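Local coordinates for protein metallocarboxypeptidase (Trypanosoma cruzi, PDB 3DWC) that is a cobalt-bound M32-family metallocarboxypeptidase that probably releases C-terminal amino acids, other than proline, from peptides with broad specificity, at residues Arg179-Glu184 and His491-Leu496; Ala313-Leu318 and Asn336-Ile341; Ala353-Tyr358 and Glu497-Asp502; Thr474-Leu479 and Gly484-Pro489. All blocks are in the same frame, centred on the assembly; numbering follows the deposited sequence.

Contact 1: Arg179-Glu184 and His491-Leu496. With SO4 (sulfate ion), chain V.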
# COMPACT_ATOMS: atom_id res chain seq x y z
N ARG B 179 -28.69 15.38 -29.01
CA ARG B 179 -28.46 15.31 -30.46
C ARG B 179 -29.22 16.38 -31.22
O ARG B 179 -28.77 16.77 -32.30
CB ARG B 179 -28.82 13.91 -31.03
CG ARG B 179 -28.21 13.59 -32.41
CD ARG B 179 -28.67 12.20 -33.00
NE ARG B 179 -28.57 11.19 -31.96
CZ ARG B 179 -29.59 10.70 -31.26
NH1 ARG B 179 -29.35 9.83 -30.29
NH2 ARG B 179 -30.86 11.06 -31.53
N SER B 180 -30.36 16.84 -30.68
CA SER B 180 -31.21 17.80 -31.34
C SER B 180 -30.60 19.21 -31.38
O SER B 180 -30.98 20.02 -32.25
CB SER B 180 -32.61 17.84 -30.70
OG SER B 180 -32.59 18.45 -29.41
N TRP B 181 -29.68 19.52 -30.45
CA TRP B 181 -29.13 20.90 -30.29
C TRP B 181 -27.60 21.05 -30.28
O TRP B 181 -27.11 22.12 -30.68
CB TRP B 181 -29.75 21.64 -29.07
CG TRP B 181 -29.60 20.94 -27.75
CD1 TRP B 181 -30.52 20.13 -27.14
CD2 TRP B 181 -28.45 20.97 -26.88
NE1 TRP B 181 -30.02 19.66 -25.94
CE2 TRP B 181 -28.75 20.15 -25.77
CE3 TRP B 181 -27.21 21.62 -26.93
CZ2 TRP B 181 -27.85 19.95 -24.75
CZ3 TRP B 181 -26.33 21.43 -25.92
CH2 TRP B 181 -26.65 20.60 -24.82
N LEU B 182 -26.87 20.01 -29.84
CA LEU B 182 -25.44 20.17 -29.53
C LEU B 182 -24.55 20.25 -30.75
O LEU B 182 -23.69 21.12 -30.77
CB LEU B 182 -24.93 19.11 -28.51
CG LEU B 182 -23.47 19.20 -28.04
CD1 LEU B 182 -23.09 20.64 -27.63
CD2 LEU B 182 -23.24 18.22 -26.88
N PRO B 183 -24.75 19.38 -31.78
CA PRO B 183 -23.98 19.57 -33.03
C PRO B 183 -24.07 20.98 -33.67
O PRO B 183 -23.05 21.54 -34.09
CB PRO B 183 -24.56 18.50 -33.96
CG PRO B 183 -24.99 17.40 -32.99
CD PRO B 183 -25.60 18.17 -31.85
N GLU B 184 -25.27 21.58 -33.68
CA GLU B 184 -25.37 22.96 -34.15
C GLU B 184 -24.82 24.02 -33.16
O GLU B 184 -24.35 25.08 -33.57
CB GLU B 184 -26.79 23.29 -34.57
CG GLU B 184 -27.15 22.67 -35.91
CD GLU B 184 -26.31 23.22 -37.07
OE1 GLU B 184 -25.90 24.41 -37.01
OE2 GLU B 184 -26.08 22.47 -38.06
N HIS B 491 -30.63 21.80 -18.12
CA HIS B 491 -29.62 22.54 -17.38
C HIS B 491 -28.22 22.52 -18.03
O HIS B 491 -27.54 23.55 -18.07
CB HIS B 491 -29.55 22.05 -15.92
CG HIS B 491 -30.88 22.06 -15.23
ND1 HIS B 491 -31.49 23.22 -14.80
CD2 HIS B 491 -31.73 21.05 -14.93
CE1 HIS B 491 -32.64 22.92 -14.24
NE2 HIS B 491 -32.82 21.61 -14.32
N TYR B 492 -27.83 21.37 -18.59
CA TYR B 492 -26.51 21.22 -19.23
C TYR B 492 -26.52 22.05 -20.50
O TYR B 492 -25.58 22.76 -20.76
CB TYR B 492 -26.31 19.73 -19.55
CG TYR B 492 -24.97 19.26 -20.08
CD1 TYR B 492 -23.76 19.81 -19.63
CD2 TYR B 492 -24.91 18.22 -20.97
CE1 TYR B 492 -22.54 19.31 -20.07
CE2 TYR B 492 -23.69 17.73 -21.44
CZ TYR B 492 -22.52 18.28 -20.99
OH TYR B 492 -21.34 17.77 -21.47
N ARG B 493 -27.60 21.98 -21.27
CA ARG B 493 -27.75 22.82 -22.46
C ARG B 493 -27.60 24.33 -22.14
O ARG B 493 -26.89 25.04 -22.83
CB ARG B 493 -29.14 22.55 -23.10
CG ARG B 493 -29.41 23.35 -24.35
CD ARG B 493 -30.82 23.13 -24.94
NE ARG B 493 -30.93 23.86 -26.19
CZ ARG B 493 -31.88 23.74 -27.11
NH1 ARG B 493 -32.91 22.91 -26.97
NH2 ARG B 493 -31.80 24.48 -28.20
N ARG B 494 -28.34 24.83 -21.15
CA ARG B 494 -28.28 26.24 -20.76
C ARG B 494 -26.92 26.64 -20.25
O ARG B 494 -26.49 27.75 -20.51
CB ARG B 494 -29.27 26.57 -19.65
CG ARG B 494 -30.47 27.24 -20.09
CD ARG B 494 -31.58 26.38 -20.09
NE ARG B 494 -32.01 26.01 -18.75
CZ ARG B 494 -33.24 25.58 -18.48
NH1 ARG B 494 -34.14 25.53 -19.46
NH2 ARG B 494 -33.58 25.22 -17.24
N HIS B 495 -26.28 25.76 -19.49
CA HIS B 495 -24.86 25.95 -19.05
C HIS B 495 -23.90 26.11 -20.24
O HIS B 495 -23.10 27.04 -20.29
CB HIS B 495 -24.37 24.76 -18.23
CG HIS B 495 -22.88 24.72 -18.02
ND1 HIS B 495 -22.23 25.63 -17.21
CD2 HIS B 495 -21.92 23.88 -18.48
CE1 HIS B 495 -20.94 25.39 -17.22
NE2 HIS B 495 -20.71 24.33 -18.00
N LEU B 496 -23.98 25.17 -21.19
CA LEU B 496 -23.11 25.24 -22.37
C LEU B 496 -23.37 26.45 -23.27
O LEU B 496 -22.44 27.08 -23.72
CB LEU B 496 -23.14 23.91 -23.18
CG LEU B 496 -22.59 22.64 -22.49
CD1 LEU B 496 -22.90 21.41 -23.28
CD2 LEU B 496 -21.06 22.71 -22.14
S SO4 V . -36.54 23.09 -18.39
O1 SO4 V . -37.57 24.12 -18.18
O2 SO4 V . -37.18 21.79 -18.65
O3 SO4 V . -35.80 23.43 -19.61
O4 SO4 V . -35.65 23.08 -17.21
O HOH W 1 -33.82 21.26 -29.60
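The helical segments Arg179-Glu184 and His491-Leu496 run nearly parallel, their axes at 15° and 11.2 Å apart at closest approach, a separation wide enough for a large side chain to fill. Trp181 fills it. Its CG lies between the backbone N and the carbonyl carbon (chi1 56°), which carries the indole across to Arg493. That arginine, extended from CG to NE, runs over one face of the indole in the opposite direction: CB sits 3.3 Å from CZ2 of Trp181, and CG stands 3.5 Å from the centroid of the six-membered ring, almost on the ring normal, as a CH-pi contact. The guanidinium stacks flat over the CG and CB end of Trp181, planes 9° apart. Here helix 168-196 packs against the C-terminal helix 490-501 of this largely helical M32 fold. The ends of the stacked pair are fixed from within their own helices, Trp181 NE1 by Asn177 and Arg493 NE by a salt bridge to Glu497. Leu496 brings CD1 to the indole edge, 4.1 Å from Trp181 CH2, while CB of Leu182 lies over the margin of the opposite face. At the polar end of the arginine a water donates to Ser180 OG and accepts a weak bond from Arg493 NH1.

Contact 2: Ala313-Leu318 and Asn336-Ile341. With SO4 (sulfate ion), chain U.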
# COMPACT_ATOMS: atom_id res chain seq x y z
N ALA B 313 -15.31 33.36 -12.99
CA ALA B 313 -15.09 33.73 -11.59
C ALA B 313 -13.86 33.09 -11.00
O ALA B 313 -13.09 33.72 -10.28
CB ALA B 313 -16.36 33.39 -10.72
N PHE B 314 -13.68 31.80 -11.27
CA PHE B 314 -12.52 31.10 -10.76
C PHE B 314 -11.22 31.60 -11.40
O PHE B 314 -10.16 31.56 -10.77
CB PHE B 314 -12.72 29.64 -11.00
CG PHE B 314 -11.71 28.75 -10.37
CD1 PHE B 314 -11.76 28.46 -9.05
CD2 PHE B 314 -10.73 28.17 -11.15
CE1 PHE B 314 -10.87 27.58 -8.48
CE2 PHE B 314 -9.80 27.31 -10.58
CZ PHE B 314 -9.90 27.02 -9.23
N MET B 315 -11.28 32.07 -12.64
CA MET B 315 -10.09 32.64 -13.27
C MET B 315 -9.56 33.83 -12.49
O MET B 315 -8.35 34.11 -12.50
CB MET B 315 -10.38 33.02 -14.74
CG MET B 315 -10.72 31.82 -15.64
SD MET B 315 -9.54 30.43 -15.58
CE MET B 315 -10.35 29.30 -14.47
N GLU B 316 -10.48 34.57 -11.87
CA GLU B 316 -10.14 35.72 -11.08
C GLU B 316 -9.36 35.36 -9.84
O GLU B 316 -8.41 36.04 -9.46
CB GLU B 316 -11.39 36.46 -10.67
CG GLU B 316 -12.17 36.97 -11.83
CD GLU B 316 -13.31 37.89 -11.40
OE1 GLU B 316 -13.14 38.62 -10.39
OE2 GLU B 316 -14.37 37.83 -12.07
N PHE B 317 -9.79 34.27 -9.19
CA PHE B 317 -9.00 33.65 -8.16
C PHE B 317 -7.68 32.97 -8.64
O PHE B 317 -6.63 33.08 -8.01
CB PHE B 317 -9.85 32.63 -7.42
CG PHE B 317 -9.20 32.13 -6.16
CD1 PHE B 317 -9.21 32.90 -5.00
CD2 PHE B 317 -8.61 30.87 -6.13
CE1 PHE B 317 -8.60 32.43 -3.82
CE2 PHE B 317 -8.01 30.39 -4.96
CZ PHE B 317 -8.02 31.19 -3.80
N LEU B 318 -7.75 32.24 -9.75
CA LEU B 318 -6.61 31.47 -10.23
C LEU B 318 -5.42 32.30 -10.70
O LEU B 318 -4.25 32.01 -10.35
CB LEU B 318 -7.05 30.56 -11.38
CG LEU B 318 -5.95 29.72 -12.05
CD1 LEU B 318 -5.27 28.81 -11.03
CD2 LEU B 318 -6.51 28.95 -13.25
N ASN B 336 -7.31 36.40 -19.91
CA ASN B 336 -6.60 35.49 -20.80
C ASN B 336 -6.71 34.03 -20.35
O ASN B 336 -6.93 33.15 -21.17
CB ASN B 336 -5.13 35.86 -20.96
CG ASN B 336 -4.44 34.95 -21.93
OD1 ASN B 336 -4.65 35.10 -23.13
ND2 ASN B 336 -3.66 33.98 -21.44
N MET B 337 -6.62 33.75 -19.05
CA MET B 337 -6.73 32.37 -18.62
C MET B 337 -8.10 31.78 -18.89
O MET B 337 -8.24 30.59 -19.13
CB MET B 337 -6.33 32.18 -17.17
CG MET B 337 -4.83 32.38 -16.94
SD MET B 337 -3.78 31.29 -17.91
CE MET B 337 -4.55 29.74 -17.48
N LYS B 338 -9.14 32.58 -18.78
CA LYS B 338 -10.46 32.12 -19.20
C LYS B 338 -10.47 31.68 -20.67
O LYS B 338 -11.09 30.69 -21.05
CB LYS B 338 -11.51 33.20 -18.97
CG LYS B 338 -12.91 32.77 -19.37
CD LYS B 338 -13.91 33.86 -19.00
CE LYS B 338 -15.17 33.77 -19.81
NZ LYS B 338 -16.10 34.93 -19.44
N ARG B 339 -9.76 32.41 -21.51
CA ARG B 339 -9.72 32.11 -22.94
C ARG B 339 -8.99 30.83 -23.22
O ARG B 339 -9.41 30.06 -24.06
CB ARG B 339 -9.13 33.27 -23.73
CG ARG B 339 -10.19 34.18 -24.22
CD ARG B 339 -10.12 35.61 -23.80
NE ARG B 339 -9.44 36.46 -24.73
CZ ARG B 339 -9.67 37.76 -24.94
NH1 ARG B 339 -10.62 38.45 -24.33
NH2 ARG B 339 -8.91 38.37 -25.82
N VAL B 340 -7.91 30.60 -22.48
CA VAL B 340 -7.15 29.35 -22.53
C VAL B 340 -8.01 28.15 -22.03
O VAL B 340 -8.18 27.17 -22.72
CB VAL B 340 -5.84 29.48 -21.68
CG1 VAL B 340 -5.12 28.11 -21.53
CG2 VAL B 340 -4.91 30.56 -22.26
N ILE B 341 -8.56 28.26 -20.84
CA ILE B 341 -9.30 27.16 -20.21
C ILE B 341 -10.65 26.84 -20.91
O ILE B 341 -11.12 25.68 -20.84
CB ILE B 341 -9.48 27.44 -18.65
CG1 ILE B 341 -8.15 27.54 -17.88
CG2 ILE B 341 -10.33 26.43 -17.92
CD1 ILE B 341 -7.34 26.37 -17.92
S SO4 U . -8.65 41.08 -28.04
O1 SO4 U . -8.07 42.21 -27.30
O2 SO4 U . -8.95 41.47 -29.42
O3 SO4 U . -7.71 39.97 -28.07
O4 SO4 U . -9.90 40.68 -27.38
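Met315 carries this contact: a single flexible side chain from Ala313-Leu318 accounts for every close approach to Asn336-Ile341. The helix axes come within 9.1 Å at 120°, and the backbones are nearest where the CA atoms of Met315 and Lys338 stand 6.0 Å apart. On the tight side, Met315 CG presses against the backbone of the other helix, 3.6 Å from Lys338 CA. The chain then bends at chi2 (-51°), and the sulfur settles between successive turns: SD is 4.0 Å from Met337 CB and 3.9 Å from Ile341 CG1. No hydrogen bond joins the two segments, and their side chains meet through apolar packing. Helix 259-276 continues this buried side, receiving Leu318 and Ile341 on its Leu262 and Leu263.

The other side is looser and polar. Lys338 adds its CB to the packing, but the extended chain beyond CG leads away from Met315, toward a long, weak ion pair with Asp503. Arg339 sets out away from the other helix and takes no part in the packing; its NH2 donates to O4 of a sulfate, probably from the crystallisation liquor, at 3.0 Å, and also to the carbonyl of Thr199. The whole is a steeply crossed helix pair, helices 312-326 and 334-341, joined by a short connection and packed against the helix that carries the HExxH metal-binding sequence.

Contact 3: Ala353-Tyr358 and Glu497-Asp502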
# COMPACT_ATOMS: atom_id res chain seq x y z
N ALA B 353 -10.80 16.12 -25.01
CA ALA B 353 -11.85 16.98 -25.55
C ALA B 353 -12.22 18.07 -24.57
O ALA B 353 -12.26 17.84 -23.41
CB ALA B 353 -13.09 16.12 -25.92
N ASP B 354 -12.55 19.26 -25.08
CA ASP B 354 -12.93 20.36 -24.21
C ASP B 354 -14.38 20.18 -23.71
O ASP B 354 -15.06 19.23 -24.08
CB ASP B 354 -12.72 21.69 -24.95
CG ASP B 354 -13.54 21.81 -26.25
OD1 ASP B 354 -12.91 22.07 -27.28
OD2 ASP B 354 -14.80 21.69 -26.24
N GLU B 355 -14.86 21.09 -22.86
CA GLU B 355 -16.12 20.87 -22.17
C GLU B 355 -17.28 20.72 -23.16
O GLU B 355 -18.24 19.99 -22.92
CB GLU B 355 -16.37 22.03 -21.17
CG GLU B 355 -17.64 21.90 -20.36
CD GLU B 355 -17.87 23.06 -19.47
OE1 GLU B 355 -17.22 24.10 -19.67
OE2 GLU B 355 -18.66 22.92 -18.52
N LEU B 356 -17.21 21.43 -24.27
CA LEU B 356 -18.32 21.45 -25.22
C LEU B 356 -18.35 20.24 -26.15
O LEU B 356 -19.42 19.70 -26.44
CB LEU B 356 -18.29 22.78 -26.02
CG LEU B 356 -19.47 23.17 -26.92
CD1 LEU B 356 -20.79 23.40 -26.18
CD2 LEU B 356 -19.13 24.43 -27.70
N CYS B 357 -17.17 19.80 -26.60
CA CYS B 357 -17.05 18.71 -27.58
C CYS B 357 -17.21 17.37 -26.95
O CYS B 357 -17.69 16.43 -27.57
CB CYS B 357 -15.69 18.76 -28.26
SG CYS B 357 -15.52 20.19 -29.34
N TYR B 358 -16.75 17.27 -25.72
CA TYR B 358 -16.74 16.03 -24.97
C TYR B 358 -18.06 15.20 -25.06
O TYR B 358 -18.02 14.02 -25.43
CB TYR B 358 -16.34 16.32 -23.53
CG TYR B 358 -15.86 15.10 -22.81
CD1 TYR B 358 -14.51 14.89 -22.58
CD2 TYR B 358 -16.75 14.13 -22.42
CE1 TYR B 358 -14.07 13.75 -21.95
CE2 TYR B 358 -16.33 13.01 -21.77
CZ TYR B 358 -14.99 12.83 -21.54
OH TYR B 358 -14.59 11.70 -20.90
N GLU B 497 -24.63 26.78 -23.54
CA GLU B 497 -25.04 27.99 -24.27
C GLU B 497 -24.55 29.29 -23.64
O GLU B 497 -23.97 30.15 -24.33
CB GLU B 497 -26.58 28.06 -24.37
CG GLU B 497 -27.17 27.03 -25.32
CD GLU B 497 -28.71 27.02 -25.29
OE1 GLU B 497 -29.28 26.41 -26.18
OE2 GLU B 497 -29.34 27.60 -24.39
N ARG B 498 -24.76 29.42 -22.33
CA ARG B 498 -24.35 30.59 -21.59
C ARG B 498 -22.86 30.79 -21.53
O ARG B 498 -22.40 31.93 -21.60
CB ARG B 498 -24.90 30.56 -20.15
CG ARG B 498 -26.41 30.77 -20.13
CD ARG B 498 -27.06 30.49 -18.77
NE ARG B 498 -28.52 30.54 -18.91
CZ ARG B 498 -29.39 30.10 -17.99
NH1 ARG B 498 -28.98 29.57 -16.86
NH2 ARG B 498 -30.69 30.19 -18.21
N ARG B 499 -22.12 29.70 -21.38
CA ARG B 499 -20.71 29.78 -21.25
C ARG B 499 -20.06 29.98 -22.63
O ARG B 499 -19.28 30.90 -22.80
CB ARG B 499 -20.17 28.55 -20.55
CG ARG B 499 -18.66 28.47 -20.58
CD ARG B 499 -18.14 27.43 -19.61
NE ARG B 499 -18.32 27.80 -18.21
CZ ARG B 499 -18.01 27.01 -17.19
NH1 ARG B 499 -18.18 27.44 -15.93
NH2 ARG B 499 -17.50 25.82 -17.42
N TYR B 500 -20.42 29.14 -23.62
CA TYR B 500 -19.70 29.16 -24.90
C TYR B 500 -20.28 30.06 -25.98
O TYR B 500 -19.55 30.63 -26.80
CB TYR B 500 -19.46 27.73 -25.39
CG TYR B 500 -18.52 27.01 -24.43
CD1 TYR B 500 -17.14 27.25 -24.46
CD2 TYR B 500 -19.01 26.18 -23.43
CE1 TYR B 500 -16.30 26.62 -23.58
CE2 TYR B 500 -18.17 25.56 -22.52
CZ TYR B 500 -16.82 25.81 -22.58
OH TYR B 500 -15.96 25.22 -21.69
N ARG B 501 -21.60 30.16 -26.01
CA ARG B 501 -22.26 30.90 -27.03
C ARG B 501 -22.44 32.36 -26.58
O ARG B 501 -22.33 33.28 -27.40
CB ARG B 501 -23.59 30.22 -27.35
CG ARG B 501 -24.30 30.80 -28.56
CD ARG B 501 -25.54 31.49 -28.15
NE ARG B 501 -26.66 30.59 -28.08
CZ ARG B 501 -27.63 30.63 -27.16
NH1 ARG B 501 -27.62 31.46 -26.12
NH2 ARG B 501 -28.62 29.77 -27.26
N ASP B 502 -22.71 32.58 -25.30
CA ASP B 502 -22.88 33.95 -24.78
C ASP B 502 -21.67 34.46 -23.96
O ASP B 502 -21.70 35.59 -23.45
CB ASP B 502 -24.14 33.98 -23.92
CG ASP B 502 -25.34 33.47 -24.67
OD1 ASP B 502 -25.23 33.50 -25.89
OD2 ASP B 502 -26.37 33.01 -24.09
O HOH W 2 -13.38 23.78 -22.10
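Glu355 OE1 is gripped from two sides by the helical end of Glu497-Asp502. Tyr500 OH donates to its anti lone pair at 2.6 Å, and Arg499 NH2 to its syn lone pair at 2.8 Å, the latter bond being part of a salt bridge. The carboxylate stands almost perpendicular to the phenol ring, at 88°, whereas OE1 lies close to the guanidinium plane of Arg499. The glutamate reaches this far because its chain is fully extended, with CG anti to the backbone N (chi1 -179°). Beside it, Leu356 places CB over one face of the Tyr500 ring, and its CD2 lies 4.0 Å from Tyr500 CB.

In the next shell, a water accepts from Glu355 N and donates to Tyr500 OH, while His495 binds the second carboxylate oxygen, OE2. Arg499 is steadied by the carbonyls of Met306 and Gly505. These several donors would be expected to favour a charged carboxylate in this buried place. On the loop side, Asp354 OD2 takes the backbone N of Cys357 at 3.1 Å, shaping the turn into helix 358-374. The arrangement is a buried Glu-Arg-Tyr cluster fastening an Asx-motif turn to the C-terminal helix 490-501 of the M32 fold.

Contact 4: Thr474-Leu479 and Gly484-Pro489. With SO4 (sulfate ion), chain S; SO4 (sulfate ion), chain V.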
# COMPACT_ATOMS: atom_id res chain seq x y z
N THR B 474 -32.94 6.09 -4.01
CA THR B 474 -32.91 5.93 -5.43
C THR B 474 -32.32 7.19 -6.13
O THR B 474 -32.44 8.29 -5.61
CB THR B 474 -34.40 5.73 -5.77
OG1 THR B 474 -34.71 4.31 -5.76
CG2 THR B 474 -34.84 6.43 -7.02
N THR B 475 -31.69 7.03 -7.29
CA THR B 475 -31.19 8.22 -8.03
C THR B 475 -32.31 9.23 -8.31
O THR B 475 -32.13 10.43 -8.14
CB THR B 475 -30.48 7.85 -9.34
OG1 THR B 475 -29.47 6.85 -9.10
CG2 THR B 475 -29.80 9.09 -9.99
N ASP B 476 -33.48 8.76 -8.79
CA ASP B 476 -34.57 9.68 -9.07
C ASP B 476 -34.95 10.44 -7.79
O ASP B 476 -35.14 11.65 -7.81
CB ASP B 476 -35.78 8.95 -9.67
CG ASP B 476 -35.68 8.74 -11.18
OD1 ASP B 476 -34.75 9.30 -11.82
OD2 ASP B 476 -36.52 8.01 -11.75
N GLU B 477 -35.01 9.72 -6.67
CA GLU B 477 -35.47 10.28 -5.38
C GLU B 477 -34.43 11.30 -4.92
O GLU B 477 -34.76 12.39 -4.44
CB GLU B 477 -35.58 9.16 -4.30
CG GLU B 477 -36.89 8.31 -4.31
CD GLU B 477 -36.81 6.99 -3.48
OE1 GLU B 477 -35.70 6.54 -3.07
OE2 GLU B 477 -37.90 6.38 -3.25
N LEU B 478 -33.18 10.92 -5.04
CA LEU B 478 -32.06 11.76 -4.61
C LEU B 478 -32.03 13.13 -5.34
O LEU B 478 -31.99 14.21 -4.70
CB LEU B 478 -30.74 10.97 -4.86
CG LEU B 478 -29.46 11.69 -4.51
CD1 LEU B 478 -29.26 11.83 -2.99
CD2 LEU B 478 -28.28 10.99 -5.16
N LEU B 479 -32.06 13.08 -6.68
CA LEU B 479 -32.09 14.30 -7.50
C LEU B 479 -33.34 15.17 -7.30
O LEU B 479 -33.26 16.42 -7.29
CB LEU B 479 -31.88 13.95 -8.97
CG LEU B 479 -30.49 13.41 -9.29
CD1 LEU B 479 -30.29 13.29 -10.79
CD2 LEU B 479 -29.38 14.31 -8.69
N GLY B 484 -35.24 19.35 -6.97
CA GLY B 484 -36.61 19.60 -7.32
C GLY B 484 -37.15 18.72 -8.43
O GLY B 484 -38.34 18.72 -8.67
N GLU B 485 -36.29 17.99 -9.12
CA GLU B 485 -36.73 17.16 -10.22
C GLU B 485 -35.72 16.04 -10.50
O GLU B 485 -34.59 16.06 -10.01
CB GLU B 485 -36.92 18.00 -11.49
CG GLU B 485 -35.62 18.62 -12.00
CD GLU B 485 -35.78 19.55 -13.19
OE1 GLU B 485 -36.69 19.37 -14.01
OE2 GLU B 485 -34.95 20.47 -13.30
N THR B 486 -36.16 15.09 -11.31
CA THR B 486 -35.34 14.01 -11.81
C THR B 486 -34.26 14.55 -12.83
O THR B 486 -34.32 15.69 -13.22
CB THR B 486 -36.31 12.92 -12.39
OG1 THR B 486 -35.67 11.66 -12.39
CG2 THR B 486 -36.78 13.24 -13.77
N LEU B 487 -33.30 13.75 -13.28
CA LEU B 487 -32.25 14.25 -14.19
C LEU B 487 -32.86 14.85 -15.44
O LEU B 487 -33.65 14.20 -16.10
CB LEU B 487 -31.17 13.19 -14.50
CG LEU B 487 -29.93 13.60 -15.33
CD1 LEU B 487 -29.19 14.79 -14.75
CD2 LEU B 487 -29.05 12.41 -15.41
N ASN B 488 -32.51 16.12 -15.70
CA ASN B 488 -33.04 16.90 -16.80
C ASN B 488 -31.87 17.54 -17.60
O ASN B 488 -31.17 18.40 -17.08
CB ASN B 488 -33.92 17.99 -16.22
CG ASN B 488 -34.57 18.88 -17.27
OD1 ASN B 488 -34.18 18.87 -18.42
ND2 ASN B 488 -35.56 19.71 -16.85
N PRO B 489 -31.67 17.13 -18.85
CA PRO B 489 -30.54 17.70 -19.61
C PRO B 489 -30.65 19.18 -20.00
O PRO B 489 -29.70 19.71 -20.55
CB PRO B 489 -30.48 16.82 -20.87
CG PRO B 489 -31.76 16.26 -21.01
CD PRO B 489 -32.36 16.11 -19.64
S SO4 S . -39.87 14.70 -11.99
O1 SO4 S . -40.21 13.28 -12.15
O2 SO4 S . -39.50 15.01 -10.61
O3 SO4 S . -38.82 15.02 -12.96
O4 SO4 S . -41.03 15.55 -12.27
S SO4 V . -36.54 23.09 -18.39
O1 SO4 V . -37.57 24.12 -18.18
O2 SO4 V . -37.18 21.79 -18.65
O3 SO4 V . -35.80 23.43 -19.61
O4 SO4 V . -35.65 23.08 -17.21
O HOH W 3 -32.90 11.13 -12.22
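Asp476 and Thr486 lie side by side and point the same way, as do Leu479 and Leu487; the helix start and the extended loop that returns past it meet through one polar and one apolar pair. In the polar pair, Asp476 OD1 comes within 2.6 Å of Thr486 OG1, but the angle is too poor for a hydrogen bond. The firmer link runs through a water, which donates to Asp476 OD1 at 2.6 Å and accepts from Leu487 N at 2.9 Å. In the apolar pair, Leu479 has CG anti to its carbonyl carbon (chi1 -67°), which turns CD1 toward the loop, 3.8 Å from Leu487 CB. Leu487 also packs on Met428 and Val429 of helix 421-441.

Gly484 leaves helix 475-483 with positive phi (99°), letting the chain double back. Beyond it, Glu485 CB points away from the helix. Asn488 ND2 meets Glu485 OE1 at 3.1 Å from above the carboxylate plane (40° out of it), with OE1 near the asparagine's own amide plane; OE2 takes His491. Asn488 in turn caps Glu490 N with OD1, and ND2 also donates to O2 of the sulfate bound by Arg494, probably from the crystallisation liquor, at 3.2 Å. With no direct hydrogen bond between the segments, the hydrogen-bonded link found between them runs through the water, and the loop's own side-chain bonds set up the entry to helix 490-501.

Contacts 1 and 3 share the C-terminal helix 490-501, and contact 4 leads into it. Contacts 1 and 3 use successive turns of that helix, their centres 9 Å apart, and they touch: the two are joined by the His495-Glu355 hydrogen bond, and Leu182 and Leu496 both pack on Leu356. The centre of contact 4 lies 19 Å from that of contact 1, yet the two join through His491 and Glu485 and share one sulfate. Contact 2 comes near contact 3 without touching it, centres 15 Å and nearest atoms about 5 Å apart. None contains the cobalt ligands His267, His271 and Glu298, though the Glu355 side chain is about 13 Å from the metal.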